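Phosphoribosylformylglycinamidine synthase, purS subunit (Thermotoga maritima, PDB 1VQ3) is the small PurS subunit of phosphoribosylformylglycinamidine synthase and assembles from four copies of an alpha+beta chain. Local coordinates at residues K68-V73 with Y89-L94. Sequence-based numbering, arbitrary orientation.
Sequences KAYEIV and YEVREL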
ATOM      1  N   LYS C  68       8.030  18.152  15.808  1.00 26.73           N
ATOM      2  CA  LYS C  68       8.213  17.753  17.183  1.00 25.81           C
ATOM      3  C   LYS C  68       7.097  16.787  17.608  1.00 24.57           C
ATOM      4  O   LYS C  68       7.324  15.859  18.377  1.00 23.56           O
ATOM      5  CB  LYS C  68       8.218  18.985  18.097  1.00 27.72           C
ATOM      6  CG  LYS C  68       8.601  18.662  19.539  1.00 35.91           C
ATOM      7  CD  LYS C  68       8.699  19.921  20.427  1.00 34.64           C
ATOM      8  N   ALA C  69       5.886  17.017  17.124  1.00 21.97           N
ATOM      9  CA  ALA C  69       4.767  16.116  17.468  1.00 21.32           C
ATOM     10  C   ALA C  69       5.042  14.681  16.927  1.00 19.57           C
ATOM     11  O   ALA C  69       4.738  13.673  17.562  1.00 21.58           O
ATOM     12  CB  ALA C  69       3.523  16.666  16.897  1.00 23.64           C
ATOM     13  N   TYR C  70       5.604  14.619  15.739  1.00 20.72           N
ATOM     14  CA  TYR C  70       5.971  13.364  15.104  1.00 21.90           C
ATOM     15  C   TYR C  70       7.049  12.644  15.855  1.00 21.22           C
ATOM     16  O   TYR C  70       7.019  11.422  15.974  1.00 26.53           O
ATOM     17  CB  TYR C  70       6.371  13.620  13.657  1.00 23.94           C
ATOM     18  CG  TYR C  70       6.583  12.375  12.850  1.00 23.99           C
ATOM     19  CD1 TYR C  70       5.512  11.678  12.319  1.00 22.19           C
ATOM     20  CD2 TYR C  70       7.861  11.912  12.585  1.00 26.24           C
ATOM     21  CE1 TYR C  70       5.702  10.555  11.533  1.00 31.20           C
ATOM     22  CE2 TYR C  70       8.053  10.780  11.832  1.00 19.98           C
ATOM     23  CZ  TYR C  70       6.978  10.108  11.297  1.00 26.00           C
ATOM     24  OH  TYR C  70       7.175   9.002  10.491  1.00 27.80           O
ATOM     25  N   GLU C  71       8.003  13.386  16.405  1.00 25.03           N
ATOM     26  CA  GLU C  71       9.028  12.781  17.262  1.00 24.88           C
ATOM     27  C   GLU C  71       8.414  12.186  18.521  1.00 22.90           C
ATOM     28  O   GLU C  71       8.807  11.119  18.971  1.00 22.16           O
ATOM     29  CB  GLU C  71      10.123  13.815  17.603  1.00 25.42           C
ATOM     30  CG  GLU C  71      10.914  14.256  16.372  1.00 29.90           C
ATOM     31  CD  GLU C  71      11.626  13.086  15.693  1.00 36.64           C
ATOM     32  OE1 GLU C  71      12.340  12.361  16.381  1.00 34.48           O
ATOM     33  OE2 GLU C  71      11.488  12.896  14.478  1.00 35.07           O
ATOM     34  N   ILE C  72       7.417  12.857  19.094  1.00 20.88           N
ATOM     35  CA  ILE C  72       6.764  12.355  20.279  1.00 21.52           C
ATOM     36  C   ILE C  72       6.006  11.063  19.989  1.00 21.16           C
ATOM     37  O   ILE C  72       6.008  10.114  20.801  1.00 21.12           O
ATOM     38  CB  ILE C  72       5.836  13.472  20.881  1.00 22.23           C
ATOM     39  CG1 ILE C  72       6.689  14.539  21.583  1.00 25.12           C
ATOM     40  CG2 ILE C  72       4.895  12.875  21.845  1.00 19.83           C
ATOM     41  CD1 ILE C  72       5.950  15.863  21.766  1.00 27.62           C
ATOM     42  N   VAL C  73       5.365  11.014  18.828  1.00 19.14           N
ATOM     43  CA  VAL C  73       4.642   9.817  18.413  1.00 21.21           C
ATOM     44  C   VAL C  73       5.588   8.627  18.309  1.00 19.57           C
ATOM     45  O   VAL C  73       5.285   7.582  18.800  1.00 18.81           O
ATOM     46  CB  VAL C  73       3.932   9.975  17.062  1.00 21.69           C
ATOM     47  CG1 VAL C  73       3.384   8.570  16.575  1.00 21.05           C
ATOM     48  CG2 VAL C  73       2.800  10.983  17.181  1.00 24.19           C
ATOM     49  N   TYR C  89       5.378  -0.729  12.430  1.00 21.31           N
ATOM     50  CA  TYR C  89       4.363   0.321  12.503  1.00 20.05           C
ATOM     51  C   TYR C  89       4.523   1.409  11.485  1.00 21.74           C
ATOM     52  O   TYR C  89       5.645   1.711  11.054  1.00 18.15           O
ATOM     53  CB  TYR C  89       4.336   0.931  13.897  1.00 19.27           C
ATOM     54  CG  TYR C  89       5.483   1.857  14.285  1.00 20.13           C
ATOM     55  CD1 TYR C  89       6.706   1.349  14.716  1.00 19.16           C
ATOM     56  CD2 TYR C  89       5.324   3.230  14.258  1.00 24.56           C
ATOM     57  CE1 TYR C  89       7.698   2.175  15.128  1.00 23.87           C
ATOM     58  CE2 TYR C  89       6.335   4.081  14.634  1.00 22.62           C
ATOM     59  CZ  TYR C  89       7.516   3.541  15.104  1.00 23.34           C
ATOM     60  OH  TYR C  89       8.529   4.358  15.517  1.00 25.87           O
ATOM     61  N   GLU C  90       3.373   2.020  11.155  1.00 20.44           N
ATOM     62  CA  GLU C  90       3.309   3.117  10.241  1.00 18.66           C
ATOM     63  C   GLU C  90       2.515   4.216  10.889  1.00 17.88           C
ATOM     64  O   GLU C  90       1.499   3.936  11.517  1.00 20.10           O
ATOM     65  CB  GLU C  90       2.570   2.698   8.983  1.00 19.93           C
ATOM     66  CG  GLU C  90       3.337   1.745   8.119  1.00 19.13           C
ATOM     67  CD  GLU C  90       2.467   1.093   7.051  1.00 28.95           C
ATOM     68  OE1 GLU C  90       1.711   0.188   7.412  1.00 27.95           O
ATOM     69  OE2 GLU C  90       2.577   1.479   5.859  1.00 29.00           O
ATOM     70  N   VAL C  91       3.009   5.439  10.752  1.00 20.19           N
ATOM     71  CA  VAL C  91       2.369   6.640  11.263  1.00 19.00           C
ATOM     72  C   VAL C  91       1.845   7.494  10.096  1.00 21.49           C
ATOM     73  O   VAL C  91       2.546   7.733   9.151  1.00 23.26           O
ATOM     74  CB  VAL C  91       3.376   7.474  12.035  1.00 17.38           C
ATOM     75  CG1 VAL C  91       2.751   8.725  12.588  1.00 22.45           C
ATOM     76  CG2 VAL C  91       4.016   6.662  13.187  1.00 20.02           C
ATOM     77  N   ARG C  92       0.620   7.964  10.202  1.00 18.32           N
ATOM     78  CA  ARG C  92       0.122   8.934   9.311  1.00 20.56           C
ATOM     79  C   ARG C  92      -0.634  10.029  10.050  1.00 21.72           C
ATOM     80  O   ARG C  92      -1.216   9.777  11.126  1.00 18.73           O
ATOM     81  CB  ARG C  92      -0.755   8.259   8.280  1.00 22.49           C
ATOM     82  CG  ARG C  92      -2.046   7.685   8.748  1.00 21.19           C
ATOM     83  CD  ARG C  92      -2.663   6.779   7.702  1.00 22.92           C
ATOM     84  NE  ARG C  92      -3.990   6.391   8.130  1.00 21.59           N
ATOM     85  CZ  ARG C  92      -4.246   5.456   9.049  1.00 25.86           C
ATOM     86  NH1 ARG C  92      -3.274   4.720   9.606  1.00 26.79           N
ATOM     87  NH2 ARG C  92      -5.498   5.219   9.397  1.00 22.85           N
ATOM     88  N   GLU C  93      -0.617  11.226   9.471  1.00 22.17           N
ATOM     89  CA  GLU C  93      -1.388  12.339  10.000  1.00 26.55           C
ATOM     90  C   GLU C  93      -2.853  12.046   9.767  1.00 24.89           C
ATOM     91  O   GLU C  93      -3.230  11.467   8.735  1.00 25.39           O
ATOM     92  CB  GLU C  93      -1.080  13.630   9.234  1.00 26.37           C
ATOM     93  CG  GLU C  93       0.369  14.041   9.261  1.00 34.17           C
ATOM     94  CD  GLU C  93       0.676  15.239   8.346  1.00 34.01           C
ATOM     95  OE1 GLU C  93      -0.256  15.864   7.768  1.00 39.77           O
ATOM     96  OE2 GLU C  93       1.876  15.518   8.210  1.00 43.32           O
ATOM     97  N   LEU C  94      -3.685  12.455  10.704  1.00 24.32           N
ATOM     98  CA  LEU C  94      -5.123  12.389  10.540  1.00 23.27           C
ATOM     99  C   LEU C  94      -5.701  13.799  10.480  1.00 26.43           C
ATOM    100  O   LEU C  94      -5.039  14.747  10.911  1.00 26.43           O
ATOM    101  CB  LEU C  94      -5.758  11.704  11.736  1.00 19.42           C
ATOM    102  CG  LEU C  94      -5.676  10.153  11.796  1.00 20.81           C
ATOM    103  CD1 LEU C  94      -6.354   9.714  13.086  1.00 23.98           C
ATOM    104  CD2 LEU C  94      -6.313   9.552  10.623  1.00 23.58           C
ATOM    105  OXT LEU C  94      -6.858  13.978  10.056  1.00 28.82           O
TER
HETATM  106  O   HOH W   1       5.211   8.242   8.976  1.00 31.49           O
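V91 projects from strand 89-93 toward helix segment 68-73 and meets two helix side chains, Y70 and V73. From CB outward, CB and CG1 face Y70, CG1 also reaches V73, and CG2 meets V73. V91 CB already lies 3.9 Å from Y70 CE1. V91 CG1 comes closest to the tyrosine, 3.6 Å from Y70 CE1, and approaches the ring at a slant. V91 CG1 also lies 4.0 Å from V73 CG1. V91 CG2 meets V73 CG1 at 3.9 Å. V73 and V91 reach toward each other tip to tip. V91 CG2 also sits at the edge of the Y89 ring, in the ring plane.

Y70 does not start out aimed at the strand. Its CG is anti to the backbone N (chi1 -172°), and this carries the far end of the ring across to V91. The hydroxyl stops short of the strand backbone, and one water spans the gap: it lies 2.6 Å from Y70 OH and donates to V91 O at 2.7 Å. The polar end of the tyrosine is therefore tied to the strand through water, while its ring carbon makes apolar contact.

F18 of the central strand 15-24 touches both V73 and V91, so the pair joins a wider apolar layer. V61 of strand 51-62 also packs on V73. Y70 packs in addition on E64 of the second subunit.

Strand 51-62, helix 66-81 and strand 87-93 follow one another as a beta-alpha-beta crossover. The two strands run parallel and flank strand 15-24, antiparallel to both. The contact is typical of such a crossover, with its helix packed on one face of the antiparallel sheet of an alpha+beta fold.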